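Local coordinates for protein sulfite dehydrogenase (Paracoccus pantotrophus, PDB 2XTS) that oxidises protein-bound sulfane sulfur in the bacterial Sox system, using a molybdenum cofactor in this subunit and heme c for electron transfer, at residues Met146-Val151 / Asn221-Trp226; Glu201-Glu206 / Pro210-Val215; Phe101-Leu106 / Leu194-Asn199; Met185-Asp190 / Pro216-Asn221. All coordinates share one frame; numbering follows the deposited sequence.

Contact 1: residues Met146-Val151 / Asn221-Trp226; sequences MEYVGV and NMWVKW. With MTE (phosphonic acidmono-(2-amino-5,6-dimercapto-4-oxo-3,7,8a,9,10,10a-hexahydro-4H-8-oxa-1,3,9,10-tetraaza-anthracen-7-ylmethyl)ester), chain E; 2MO (molybdenum (IV)oxide), chain F.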
# COMPACT_ATOMS: atom_id res chain seq x y z
N MET A 146 1.12 -5.48 -5.75
CA MET A 146 -0.04 -4.88 -5.10
C MET A 146 -1.06 -5.95 -4.72
O MET A 146 -1.12 -7.05 -5.28
CB MET A 146 -0.72 -3.85 -6.02
CG MET A 146 0.26 -2.85 -6.56
SD MET A 146 -0.59 -1.48 -7.37
CE MET A 146 0.82 -0.57 -7.99
N GLU A 147 -1.87 -5.60 -3.72
CA GLU A 147 -3.06 -6.36 -3.34
C GLU A 147 -4.23 -5.92 -4.21
O GLU A 147 -4.66 -4.78 -4.10
CB GLU A 147 -3.39 -6.09 -1.88
CG GLU A 147 -4.66 -6.79 -1.37
CD GLU A 147 -5.10 -6.28 -0.00
OE1 GLU A 147 -5.51 -5.12 0.11
OE2 GLU A 147 -5.08 -7.07 0.96
N TYR A 148 -4.76 -6.83 -5.03
CA TYR A 148 -5.83 -6.50 -5.97
C TYR A 148 -7.14 -7.04 -5.50
O TYR A 148 -7.20 -8.16 -4.97
CB TYR A 148 -5.51 -7.08 -7.35
CG TYR A 148 -4.34 -6.42 -8.01
CD1 TYR A 148 -4.49 -5.20 -8.64
CD2 TYR A 148 -3.08 -7.02 -8.03
CE1 TYR A 148 -3.41 -4.57 -9.23
CE2 TYR A 148 -2.01 -6.40 -8.62
CZ TYR A 148 -2.17 -5.18 -9.24
OH TYR A 148 -1.09 -4.56 -9.84
N VAL A 149 -8.20 -6.27 -5.73
CA VAL A 149 -9.55 -6.79 -5.57
C VAL A 149 -10.31 -6.51 -6.86
O VAL A 149 -10.23 -5.43 -7.46
CB VAL A 149 -10.28 -6.16 -4.35
CG1 VAL A 149 -11.74 -6.65 -4.23
CG2 VAL A 149 -9.50 -6.47 -3.10
N GLY A 150 -11.10 -7.50 -7.27
CA GLY A 150 -11.91 -7.39 -8.47
C GLY A 150 -12.75 -8.61 -8.64
O GLY A 150 -13.16 -9.22 -7.66
N VAL A 151 -13.02 -8.94 -9.90
CA VAL A 151 -13.93 -10.01 -10.23
C VAL A 151 -13.19 -10.99 -11.15
O VAL A 151 -12.53 -10.56 -12.10
CB VAL A 151 -15.19 -9.46 -10.95
CG1 VAL A 151 -16.08 -10.57 -11.46
CG2 VAL A 151 -15.95 -8.48 -10.04
N ASN A 221 3.01 -7.23 -19.98
CA ASN A 221 2.26 -6.81 -21.15
C ASN A 221 0.84 -7.37 -21.19
O ASN A 221 -0.06 -6.74 -21.75
CB ASN A 221 3.01 -7.13 -22.44
CG ASN A 221 2.31 -6.58 -23.67
OD1 ASN A 221 1.68 -7.34 -24.42
ND2 ASN A 221 2.30 -5.26 -23.82
N MET A 222 0.63 -8.53 -20.60
CA MET A 222 -0.67 -9.15 -20.68
C MET A 222 -1.65 -8.55 -19.67
O MET A 222 -2.84 -8.84 -19.73
CB MET A 222 -0.52 -10.64 -20.53
CG MET A 222 0.37 -11.22 -21.61
SD MET A 222 0.55 -13.01 -21.44
CE MET A 222 -0.89 -13.60 -22.31
N TRP A 223 -1.15 -7.71 -18.75
CA TRP A 223 -1.99 -7.07 -17.74
C TRP A 223 -2.66 -5.85 -18.37
O TRP A 223 -2.33 -4.70 -18.05
CB TRP A 223 -1.16 -6.70 -16.50
CG TRP A 223 -0.57 -7.85 -15.73
CD1 TRP A 223 0.13 -8.92 -16.21
CD2 TRP A 223 -0.51 -7.92 -14.32
NE1 TRP A 223 0.56 -9.70 -15.17
CE2 TRP A 223 0.16 -9.11 -14.00
CE3 TRP A 223 -1.05 -7.14 -13.30
CZ2 TRP A 223 0.36 -9.50 -12.69
CZ3 TRP A 223 -0.85 -7.51 -12.01
CH2 TRP A 223 -0.14 -8.69 -11.70
N VAL A 224 -3.57 -6.11 -19.30
CA VAL A 224 -4.17 -5.06 -20.12
C VAL A 224 -4.87 -4.03 -19.21
O VAL A 224 -5.73 -4.37 -18.39
CB VAL A 224 -5.16 -5.67 -21.15
CG1 VAL A 224 -5.83 -4.55 -21.96
CG2 VAL A 224 -4.46 -6.64 -22.08
N LYS A 225 -4.49 -2.77 -19.39
CA LYS A 225 -5.04 -1.65 -18.63
C LYS A 225 -6.21 -1.00 -19.38
O LYS A 225 -6.31 -1.06 -20.60
CB LYS A 225 -3.93 -0.63 -18.37
CG LYS A 225 -2.89 -1.10 -17.41
CD LYS A 225 -1.83 -0.05 -17.09
CE LYS A 225 -0.91 0.28 -18.25
NZ LYS A 225 0.01 1.37 -17.85
N TRP A 226 -7.08 -0.36 -18.61
CA TRP A 226 -8.25 0.33 -19.17
C TRP A 226 -9.02 -0.65 -20.05
O TRP A 226 -9.43 -0.32 -21.15
CB TRP A 226 -7.86 1.61 -19.95
CG TRP A 226 -6.82 2.46 -19.27
CD1 TRP A 226 -7.03 3.27 -18.20
CD2 TRP A 226 -5.44 2.61 -19.62
NE1 TRP A 226 -5.87 3.90 -17.84
CE2 TRP A 226 -4.88 3.50 -18.69
CE3 TRP A 226 -4.63 2.10 -20.63
CZ2 TRP A 226 -3.53 3.84 -18.71
CZ3 TRP A 226 -3.31 2.46 -20.67
CH2 TRP A 226 -2.76 3.31 -19.70
N1 MTE E . -2.46 -1.96 -21.26
C2 MTE E . -2.78 -1.06 -22.19
N2 MTE E . -4.08 -0.87 -22.48
N3 MTE E . -1.85 -0.33 -22.83
C4 MTE E . -0.51 -0.46 -22.58
O4 MTE E . 0.28 0.27 -23.20
N5 MTE E . 1.23 -1.73 -21.30
C6 MTE E . 1.41 -3.07 -20.79
C7 MTE E . 0.47 -3.45 -19.66
N8 MTE E . -0.89 -3.15 -20.02
C9 MTE E . -0.09 -1.43 -21.60
C10 MTE E . -1.15 -2.20 -20.94
C1' MTE E . 2.84 -3.35 -20.35
S1' MTE E . 4.06 -3.61 -21.57
C2' MTE E . 3.17 -3.49 -19.04
S2' MTE E . 4.74 -3.99 -18.54
C3' MTE E . 2.12 -3.23 -17.98
O3' MTE E . 0.87 -2.75 -18.49
C4' MTE E . 2.61 -2.18 -17.01
O4' MTE E . 1.64 -2.01 -15.96
P MTE E . 1.78 -0.66 -15.10
O1P MTE E . 3.21 -0.85 -14.49
O2P MTE E . 1.76 0.54 -15.99
O3P MTE E . 0.72 -0.76 -14.06
MO 2MO F . 5.91 -4.64 -20.51
OT1 2MO F . 5.75 -6.42 -20.65
OT2 2MO F . 6.84 -3.83 -22.03

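Contact 2: residues Glu201-Glu206 / Pro210-Val215; sequences EALRKE and PARLVV. With MTE (phosphonic acidmono-(2-amino-5,6-dimercapto-4-oxo-3,7,8a,9,10,10a-hexahydro-4H-8-oxa-1,3,9,10-tetraaza-anthracen-7-ylmethyl)ester), chain E.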
# COMPACT_ATOMS: atom_id res chain seq x y z
N GLU A 201 -7.40 1.00 -2.71
CA GLU A 201 -8.14 2.06 -3.37
C GLU A 201 -8.25 1.79 -4.87
O GLU A 201 -7.71 0.81 -5.38
CB GLU A 201 -7.46 3.41 -3.09
CG GLU A 201 -6.04 3.50 -3.61
CD GLU A 201 -5.32 4.80 -3.28
OE1 GLU A 201 -5.90 5.69 -2.60
OE2 GLU A 201 -4.16 4.89 -3.72
N ALA A 202 -8.94 2.66 -5.59
CA ALA A 202 -9.03 2.49 -7.03
C ALA A 202 -7.65 2.46 -7.66
O ALA A 202 -6.72 3.10 -7.17
CB ALA A 202 -9.87 3.58 -7.67
N LEU A 203 -7.52 1.73 -8.76
CA LEU A 203 -6.32 1.80 -9.56
C LEU A 203 -5.97 3.26 -9.85
O LEU A 203 -6.85 4.09 -10.06
CB LEU A 203 -6.58 1.14 -10.91
CG LEU A 203 -6.98 -0.33 -10.97
CD1 LEU A 203 -7.27 -0.77 -12.36
CD2 LEU A 203 -5.83 -1.13 -10.44
N ARG A 204 -4.68 3.56 -9.89
CA ARG A 204 -4.23 4.87 -10.35
C ARG A 204 -4.49 5.00 -11.85
O ARG A 204 -4.62 4.01 -12.59
CB ARG A 204 -2.75 5.06 -9.98
CG ARG A 204 -2.46 4.98 -8.50
CD ARG A 204 -3.28 5.99 -7.71
NE ARG A 204 -3.08 5.98 -6.26
CZ ARG A 204 -2.12 6.66 -5.63
NH1 ARG A 204 -1.16 7.27 -6.32
NH2 ARG A 204 -2.07 6.68 -4.31
N LYS A 205 -4.61 6.25 -12.31
CA LYS A 205 -4.85 6.52 -13.71
C LYS A 205 -3.89 5.74 -14.60
O LYS A 205 -4.29 5.05 -15.55
CB LYS A 205 -4.70 8.00 -13.99
CG LYS A 205 -4.89 8.41 -15.44
CD LYS A 205 -4.77 9.91 -15.61
CE LYS A 205 -4.74 10.36 -17.03
NZ LYS A 205 -4.60 11.84 -17.06
N GLU A 206 -2.61 5.84 -14.25
CA GLU A 206 -1.53 5.27 -15.02
C GLU A 206 -1.43 3.76 -14.94
O GLU A 206 -0.71 3.15 -15.73
CB GLU A 206 -0.20 5.93 -14.60
CG GLU A 206 0.27 5.70 -13.17
CD GLU A 206 -0.26 6.68 -12.15
OE1 GLU A 206 -1.33 7.31 -12.33
OE2 GLU A 206 0.43 6.82 -11.11
N PRO A 210 -10.47 2.70 -14.74
CA PRO A 210 -10.97 2.07 -13.53
C PRO A 210 -10.88 0.53 -13.48
O PRO A 210 -11.34 -0.05 -12.51
CB PRO A 210 -12.43 2.53 -13.50
CG PRO A 210 -12.79 2.51 -14.94
CD PRO A 210 -11.57 2.97 -15.69
N ALA A 211 -10.30 -0.11 -14.49
CA ALA A 211 -10.25 -1.55 -14.52
C ALA A 211 -9.09 -2.06 -15.37
O ALA A 211 -8.89 -1.59 -16.50
CB ALA A 211 -11.60 -2.12 -15.05
N ARG A 212 -8.35 -3.04 -14.85
CA ARG A 212 -7.26 -3.69 -15.57
C ARG A 212 -7.35 -5.20 -15.40
O ARG A 212 -7.95 -5.67 -14.44
CB ARG A 212 -5.88 -3.21 -15.10
CG ARG A 212 -5.42 -3.85 -13.78
CD ARG A 212 -4.03 -3.41 -13.38
NE ARG A 212 -3.06 -3.73 -14.43
CZ ARG A 212 -1.87 -3.16 -14.53
NH1 ARG A 212 -1.40 -2.39 -13.55
NH2 ARG A 212 -1.10 -3.42 -15.58
N LEU A 213 -6.68 -5.94 -16.28
CA LEU A 213 -6.42 -7.33 -16.00
C LEU A 213 -5.23 -7.52 -15.09
O LEU A 213 -4.22 -6.84 -15.22
CB LEU A 213 -6.18 -8.11 -17.29
CG LEU A 213 -7.33 -8.12 -18.29
CD1 LEU A 213 -7.03 -9.04 -19.48
CD2 LEU A 213 -8.65 -8.53 -17.63
N VAL A 214 -5.37 -8.49 -14.19
CA VAL A 214 -4.33 -9.00 -13.32
C VAL A 214 -4.15 -10.46 -13.72
O VAL A 214 -5.12 -11.24 -13.74
CB VAL A 214 -4.69 -8.84 -11.82
CG1 VAL A 214 -3.75 -9.63 -10.94
CG2 VAL A 214 -4.64 -7.37 -11.48
N VAL A 215 -2.92 -10.82 -14.14
CA VAL A 215 -2.61 -12.13 -14.76
C VAL A 215 -1.46 -12.78 -13.99
O VAL A 215 -0.29 -12.63 -14.34
CB VAL A 215 -2.24 -11.94 -16.26
CG1 VAL A 215 -2.19 -13.30 -16.95
CG2 VAL A 215 -3.21 -10.94 -16.95
N1 MTE E . -2.46 -1.96 -21.26
C2 MTE E . -2.78 -1.06 -22.19
N2 MTE E . -4.08 -0.87 -22.48
N3 MTE E . -1.85 -0.33 -22.83
C4 MTE E . -0.51 -0.46 -22.58
O4 MTE E . 0.28 0.27 -23.20
N5 MTE E . 1.23 -1.73 -21.30
C6 MTE E . 1.41 -3.07 -20.79
C7 MTE E . 0.47 -3.45 -19.66
N8 MTE E . -0.89 -3.15 -20.02
C9 MTE E . -0.09 -1.43 -21.60
C10 MTE E . -1.15 -2.20 -20.94
C1' MTE E . 2.84 -3.35 -20.35
S1' MTE E . 4.06 -3.61 -21.57
C2' MTE E . 3.17 -3.49 -19.04
S2' MTE E . 4.74 -3.99 -18.54
C3' MTE E . 2.12 -3.23 -17.98
O3' MTE E . 0.87 -2.75 -18.49
C4' MTE E . 2.61 -2.18 -17.01
O4' MTE E . 1.64 -2.01 -15.96
P MTE E . 1.78 -0.66 -15.10
O1P MTE E . 3.21 -0.85 -14.49
O2P MTE E . 1.76 0.54 -15.99
O3P MTE E . 0.72 -0.76 -14.06

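Contact 3: residues Phe101-Leu106 / Leu194-Asn199; sequences FTFEDL and LAFFAN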
# COMPACT_ATOMS: atom_id res chain seq x y z
N PHE A 101 -21.17 -4.17 -20.30
CA PHE A 101 -21.25 -3.84 -18.88
C PHE A 101 -20.81 -2.40 -18.63
O PHE A 101 -19.88 -1.89 -19.26
CB PHE A 101 -20.30 -4.72 -18.04
CG PHE A 101 -20.58 -6.18 -18.13
CD1 PHE A 101 -21.60 -6.75 -17.39
CD2 PHE A 101 -19.81 -7.00 -18.92
CE1 PHE A 101 -21.88 -8.11 -17.47
CE2 PHE A 101 -20.08 -8.35 -18.99
CZ PHE A 101 -21.10 -8.91 -18.26
N THR A 102 -21.51 -1.75 -17.71
CA THR A 102 -21.07 -0.49 -17.15
C THR A 102 -20.21 -0.77 -15.92
O THR A 102 -20.19 -1.88 -15.39
CB THR A 102 -22.25 0.36 -16.73
OG1 THR A 102 -22.96 -0.34 -15.71
CG2 THR A 102 -23.19 0.60 -17.90
N PHE A 103 -19.53 0.25 -15.41
CA PHE A 103 -18.78 0.06 -14.19
C PHE A 103 -19.71 -0.27 -13.00
O PHE A 103 -19.40 -1.11 -12.16
CB PHE A 103 -17.87 1.25 -13.88
CG PHE A 103 -16.85 0.94 -12.84
CD1 PHE A 103 -15.69 0.25 -13.18
CD2 PHE A 103 -17.07 1.23 -11.51
CE1 PHE A 103 -14.78 -0.11 -12.23
CE2 PHE A 103 -16.14 0.89 -10.53
CZ PHE A 103 -15.01 0.21 -10.90
N GLU A 104 -20.87 0.37 -12.95
CA GLU A 104 -21.86 0.09 -11.93
C GLU A 104 -22.20 -1.41 -11.91
O GLU A 104 -22.31 -2.00 -10.83
CB GLU A 104 -23.10 0.94 -12.18
CG GLU A 104 -24.24 0.65 -11.27
CD GLU A 104 -25.43 1.53 -11.58
OE1 GLU A 104 -25.65 2.51 -10.84
OE2 GLU A 104 -26.15 1.21 -12.55
N ASP A 105 -22.35 -2.01 -13.09
CA ASP A 105 -22.63 -3.44 -13.19
C ASP A 105 -21.50 -4.27 -12.56
O ASP A 105 -21.72 -5.25 -11.86
CB ASP A 105 -22.77 -3.93 -14.64
CG ASP A 105 -23.94 -3.34 -15.40
OD1 ASP A 105 -24.99 -3.05 -14.78
OD2 ASP A 105 -23.82 -3.25 -16.64
N LEU A 106 -20.27 -3.89 -12.90
CA LEU A 106 -19.12 -4.67 -12.47
C LEU A 106 -18.94 -4.71 -10.96
O LEU A 106 -18.44 -5.68 -10.42
CB LEU A 106 -17.88 -4.13 -13.16
CG LEU A 106 -17.86 -4.38 -14.68
CD1 LEU A 106 -16.69 -3.67 -15.30
CD2 LEU A 106 -17.84 -5.85 -15.08
N LEU A 194 -10.35 -9.26 -13.43
CA LEU A 194 -10.58 -7.86 -13.74
C LEU A 194 -10.54 -7.10 -12.43
O LEU A 194 -11.48 -7.19 -11.62
CB LEU A 194 -11.91 -7.67 -14.48
CG LEU A 194 -12.21 -6.26 -14.97
CD1 LEU A 194 -11.28 -5.87 -16.11
CD2 LEU A 194 -13.69 -6.12 -15.35
N ALA A 195 -9.46 -6.36 -12.22
CA ALA A 195 -9.20 -5.68 -10.95
C ALA A 195 -9.65 -4.25 -11.02
O ALA A 195 -9.44 -3.56 -12.00
CB ALA A 195 -7.73 -5.73 -10.63
N PHE A 196 -10.28 -3.79 -9.94
CA PHE A 196 -10.67 -2.38 -9.78
C PHE A 196 -9.95 -1.70 -8.64
O PHE A 196 -9.82 -0.46 -8.65
CB PHE A 196 -12.16 -2.19 -9.47
CG PHE A 196 -13.05 -3.17 -10.12
CD1 PHE A 196 -13.06 -3.30 -11.52
CD2 PHE A 196 -13.91 -3.96 -9.38
CE1 PHE A 196 -13.88 -4.22 -12.14
CE2 PHE A 196 -14.75 -4.88 -10.00
CZ PHE A 196 -14.73 -5.00 -11.38
N PHE A 197 -9.48 -2.47 -7.68
CA PHE A 197 -8.78 -1.89 -6.52
C PHE A 197 -7.38 -2.46 -6.45
O PHE A 197 -7.16 -3.62 -6.76
CB PHE A 197 -9.50 -2.28 -5.22
CG PHE A 197 -10.89 -1.78 -5.12
CD1 PHE A 197 -11.19 -0.53 -4.60
CD2 PHE A 197 -11.92 -2.58 -5.53
CE1 PHE A 197 -12.52 -0.10 -4.51
CE2 PHE A 197 -13.23 -2.15 -5.45
CZ PHE A 197 -13.52 -0.92 -4.92
N ALA A 198 -6.43 -1.61 -6.07
CA ALA A 198 -5.03 -2.00 -5.90
C ALA A 198 -4.52 -1.29 -4.66
O ALA A 198 -4.59 -0.07 -4.55
CB ALA A 198 -4.21 -1.63 -7.11
N ASN A 199 -4.04 -2.07 -3.70
CA ASN A 199 -3.56 -1.59 -2.41
C ASN A 199 -4.63 -0.70 -1.75
O ASN A 199 -4.36 0.42 -1.31
CB ASN A 199 -2.23 -0.86 -2.57
CG ASN A 199 -1.08 -1.79 -2.83
OD1 ASN A 199 -1.17 -3.01 -2.64
ND2 ASN A 199 0.03 -1.23 -3.28

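Contact 4: residues Met185-Asp190 / Pro216-Asn221; sequences MEKVMD and PGWEGN. With CO (cobalt (II) ion), chain G; MTE (phosphonic acidmono-(2-amino-5,6-dimercapto-4-oxo-3,7,8a,9,10,10a-hexahydro-4H-8-oxa-1,3,9,10-tetraaza-anthracen-7-ylmethyl)ester), chain E; 2MO (molybdenum (IV)oxide), chain F.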
# COMPACT_ATOMS: atom_id res chain seq x y z
N MET A 185 -7.80 -20.24 -22.84
CA MET A 185 -8.94 -20.25 -21.93
C MET A 185 -8.60 -20.90 -20.58
O MET A 185 -9.11 -20.49 -19.56
CB MET A 185 -10.15 -20.95 -22.58
CG MET A 185 -11.51 -20.66 -21.95
SD MET A 185 -11.96 -18.90 -21.81
CE MET A 185 -11.68 -18.31 -23.46
N GLU A 186 -7.69 -21.85 -20.55
CA GLU A 186 -7.32 -22.47 -19.28
C GLU A 186 -6.76 -21.47 -18.26
O GLU A 186 -7.07 -21.53 -17.09
CB GLU A 186 -6.30 -23.60 -19.49
CG GLU A 186 -6.00 -24.38 -18.22
CD GLU A 186 -4.98 -25.50 -18.40
OE1 GLU A 186 -4.41 -25.66 -19.51
OE2 GLU A 186 -4.75 -26.22 -17.42
N LYS A 187 -5.97 -20.53 -18.73
CA LYS A 187 -5.44 -19.51 -17.83
C LYS A 187 -6.54 -18.54 -17.39
O LYS A 187 -6.64 -18.19 -16.22
CB LYS A 187 -4.29 -18.75 -18.49
CG LYS A 187 -3.73 -17.57 -17.65
CD LYS A 187 -3.13 -18.03 -16.34
CE LYS A 187 -2.41 -16.91 -15.60
NZ LYS A 187 -1.96 -17.30 -14.23
N VAL A 188 -7.32 -18.09 -18.35
CA VAL A 188 -8.45 -17.20 -18.08
C VAL A 188 -9.32 -17.74 -16.96
O VAL A 188 -9.71 -17.00 -16.06
CB VAL A 188 -9.32 -17.02 -19.37
CG1 VAL A 188 -10.63 -16.29 -19.08
CG2 VAL A 188 -8.53 -16.32 -20.49
N MET A 189 -9.66 -19.02 -17.06
CA MET A 189 -10.57 -19.65 -16.13
C MET A 189 -9.94 -19.99 -14.79
O MET A 189 -10.65 -20.34 -13.85
CB MET A 189 -11.15 -20.91 -16.77
CG MET A 189 -12.05 -20.62 -17.94
SD MET A 189 -13.45 -19.55 -17.57
CE MET A 189 -14.52 -20.64 -16.63
N ASP A 190 -8.61 -19.91 -14.70
CA ASP A 190 -7.87 -20.22 -13.48
C ASP A 190 -7.88 -18.99 -12.55
O ASP A 190 -8.68 -18.95 -11.62
CB ASP A 190 -6.45 -20.70 -13.85
CG ASP A 190 -5.57 -21.00 -12.65
OD1 ASP A 190 -6.01 -20.85 -11.48
OD2 ASP A 190 -4.40 -21.36 -12.89
N PRO A 216 -1.78 -13.43 -12.87
CA PRO A 216 -0.73 -13.81 -11.94
C PRO A 216 0.39 -14.65 -12.57
O PRO A 216 0.15 -15.65 -13.25
CB PRO A 216 -1.47 -14.57 -10.87
CG PRO A 216 -2.79 -13.89 -10.85
CD PRO A 216 -3.10 -13.68 -12.28
N GLY A 217 1.61 -14.17 -12.38
CA GLY A 217 2.79 -14.87 -12.83
C GLY A 217 3.18 -14.63 -14.27
O GLY A 217 4.24 -15.11 -14.69
N TRP A 218 2.34 -13.94 -15.04
CA TRP A 218 2.54 -13.76 -16.47
C TRP A 218 3.06 -12.35 -16.77
O TRP A 218 2.86 -11.40 -15.99
CB TRP A 218 1.26 -14.07 -17.23
CG TRP A 218 0.94 -15.53 -17.36
CD1 TRP A 218 1.43 -16.53 -16.57
CD2 TRP A 218 0.12 -16.16 -18.35
NE1 TRP A 218 0.97 -17.74 -17.02
CE2 TRP A 218 0.16 -17.54 -18.10
CE3 TRP A 218 -0.62 -15.69 -19.44
CZ2 TRP A 218 -0.50 -18.45 -18.92
CZ3 TRP A 218 -1.26 -16.59 -20.25
CH2 TRP A 218 -1.21 -17.95 -19.98
N GLU A 219 3.78 -12.23 -17.88
CA GLU A 219 4.46 -11.01 -18.26
C GLU A 219 3.54 -9.82 -18.25
O GLU A 219 2.38 -9.89 -18.65
CB GLU A 219 5.15 -11.22 -19.62
CG GLU A 219 4.21 -11.32 -20.82
CD GLU A 219 4.86 -11.81 -22.11
OE1 GLU A 219 6.08 -12.07 -22.10
OE2 GLU A 219 4.13 -11.95 -23.12
N GLY A 220 4.10 -8.70 -17.81
CA GLY A 220 3.29 -7.50 -17.57
C GLY A 220 2.49 -7.04 -18.77
O GLY A 220 1.43 -6.45 -18.62
N ASN A 221 3.01 -7.23 -19.98
CA ASN A 221 2.26 -6.81 -21.15
C ASN A 221 0.84 -7.37 -21.19
O ASN A 221 -0.06 -6.74 -21.75
CB ASN A 221 3.01 -7.13 -22.44
CG ASN A 221 2.31 -6.58 -23.67
OD1 ASN A 221 1.68 -7.34 -24.42
ND2 ASN A 221 2.30 -5.26 -23.82
CO CO G . 7.21 -13.49 -23.12
N1 MTE E . -2.46 -1.96 -21.26
C2 MTE E . -2.78 -1.06 -22.19
N2 MTE E . -4.08 -0.87 -22.48
N3 MTE E . -1.85 -0.33 -22.83
C4 MTE E . -0.51 -0.46 -22.58
O4 MTE E . 0.28 0.27 -23.20
N5 MTE E . 1.23 -1.73 -21.30
C6 MTE E . 1.41 -3.07 -20.79
C7 MTE E . 0.47 -3.45 -19.66
N8 MTE E . -0.89 -3.15 -20.02
C9 MTE E . -0.09 -1.43 -21.60
C10 MTE E . -1.15 -2.20 -20.94
C1' MTE E . 2.84 -3.35 -20.35
S1' MTE E . 4.06 -3.61 -21.57
C2' MTE E . 3.17 -3.49 -19.04
S2' MTE E . 4.74 -3.99 -18.54
C3' MTE E . 2.12 -3.23 -17.98
O3' MTE E . 0.87 -2.75 -18.49
C4' MTE E . 2.61 -2.18 -17.01
O4' MTE E . 1.64 -2.01 -15.96
P MTE E . 1.78 -0.66 -15.10
O1P MTE E . 3.21 -0.85 -14.49
O2P MTE E . 1.76 0.54 -15.99
O3P MTE E . 0.72 -0.76 -14.06
MO 2MO F . 5.91 -4.64 -20.51
OT1 2MO F . 5.75 -6.42 -20.65
OT2 2MO F . 6.84 -3.83 -22.03
O HOH W 1 5.68 -13.50 -24.64
O HOH W 2 8.43 -12.23 -24.32

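Contact 1: residues Met146-Val151 / Asn221-Trp226
The Tyr148 ring meets the indole edge of Trp223, with CE2 in the indole plane, 3.8 Å from Trp223 CZ3. The two planes lie at 63°, neither stacked nor edge-to-face. Tyr148 sits on strand 143-152. Trp223 belongs to the molybdopterin-binding loop of the sulfite oxidase fold, where it centres an inverse gamma turn. Its NE1 donates to Trp218 O, which ties the indole to the loop ahead of it. One face of the Trp226 ring carries Lys225 CB, and its edge meets MTE N2. The loop backbone reads the pterin: MTE N8 donates to Trp223 O, Lys225 N donates almost straight to MTE N1 (171°), and MTE N2 donates to Lys225 O. The Lys225 chain bends at chi3 (-68°), which brings NZ to the phosphate. NZ also reaches Glu206 O and Arg74 O. A methionine in place of Lys225 would probably leave phosphate oxygen O2P without this charged partner and Glu206 O with one donor fewer. Lys225 NZ lies 2.7 Å from MTE O2P.

Contact 2: residues Glu201-Glu206 / Pro210-Val215
Leu203 lays its CD1 methyl against the start of strand 212-214, 3.5 Å from Arg212 N and 3.7 Å from Ala211 C. The side chains of Leu203 and Arg212 cross at about a right angle. Arg212 can be followed outward from this crossing. With CG between the backbone N and the carbonyl carbon (chi1 79°), Arg212 CB and CG both rest on Leu203 CD1, each at 3.9 Å. CD passes the other methyl, 4.1 Å from Leu203 CD2. There the chain bends at chi3 (-58°), and NE makes a weak bond back to Leu213 O. The guanidinium then meets the cofactor along its edge. NH1 donates to the phosphate, 2.7 Å from MTE O3P. NH2 donates almost straight to the ester oxygen, 3.1 Å from MTE O4', and also bonds to Trp223 O. Several bonds therefore fix the rotation of the buried group. Within 201-206, Arg204 grips Glu201 side-on: NE and NH2 both donate to OE2, with that oxygen in the guanidinium plane. Arg204 NH2 is 2.8 Å from Glu201 OE2, which also takes a bond from Gln68. This salt bridge ties Glu201 on strand 201-202 to Arg204 in the loop that follows. Together with Lys225, Arg212 forms part of the phosphate-binding end of the molybdopterin pocket.

Contact 3: residues Phe101-Leu106 / Leu194-Asn199
Phe103 directs its ring edge at the face of Phe196, with centroids 5.2 Å apart and planes at 74°. CE1 makes the nearest approach, 3.7 Å from Phe196 CD1. Phe103 sets CG anti to its backbone N (chi1 -166°), which lets the ring reach from the first turn of helix 103-106 to Phe196 on strand 193-198. Phe196 holds an unusual chi1 of -34°, away from the staggered value. Its backbone forms a classic beta bulge with Phe197, both opposite Val149. The far end of the Phe196 ring lies beside the helix, CZ being 3.7 Å from Leu106 CB. Leu106 and Leu194 cross at about a right angle and meet through methyls, CD1 of Leu106 standing 3.9 Å from CD2 of Leu194. Thr102 and Asp105 close the helix start with a capping box: Asp105 N donates to Thr102 OG1, and Thr102 N to Asp105 OD2. Across the two segments there is no hydrogen bond. Between them the contact is apolar and aromatic packing, and the capping-box bonds stay within the start of the helix.

Contact 4: residues Met185-Asp190 / Pro216-Asn221
Lys187 lies lengthwise over one face of the Trp218 indole, the two side chains running in opposite directions. CG sits above the six-membered ring, 3.6 Å from the Trp218 centroid, in a CH-pi contact 16° off the normal. A bend at chi2 (63°) keeps the rest of the chain on this face. NZ then stands over the five-membered ring, a cation-pi pair at 4.3 Å from the Trp218 centroid. The ammonium also donates to Pro216 O, 2.9 Å from Lys187 NZ, in the carbonyl plane and on a lone pair. Lys187 NZ also forms a salt bridge with Asp191. Trp218 stacks with Trp260. Replacing Trp218 by alanine is likely to uncover the lysine methylenes, take the pi partner from the ammonium and leave Trp260 without this stacked ring. Farther along the loop, Glu219 OE1 binds cobalt at 2.1 Å, with Thr259 O, His369 NE2 and two waters also bound. Asn221 N bonds weakly to OT1, an oxygen on the molybdenum. The contact thus joins helix 185-191 to the loop between strands 212-214 and 227-233.

How the contacts relate
Contacts 1, 2 and 4 all touch the molybdopterin; contact 3 stands back from it, with the Leu194 side chain about 11 Å from the cofactor. The centres of contacts 1 and 2 are about 5 Å apart, and Val224 O lies 2.8 Å from Leu213 N, a probable hydrogen bond. Contacts 1 and 4 share Asn221, which lies beside the molybdenum. Contact 3 joins the sheet of contacts 1 and 2 through strand 193-198, which pairs with strands 143-152, 201-202 and 212-214. Contact 4 meets contact 2 by packing, Val215 CG1 being 3.9 Å from Lys187 CE. Contacts 3 and 4, with centres about 18 Å apart, adjoin in sequence.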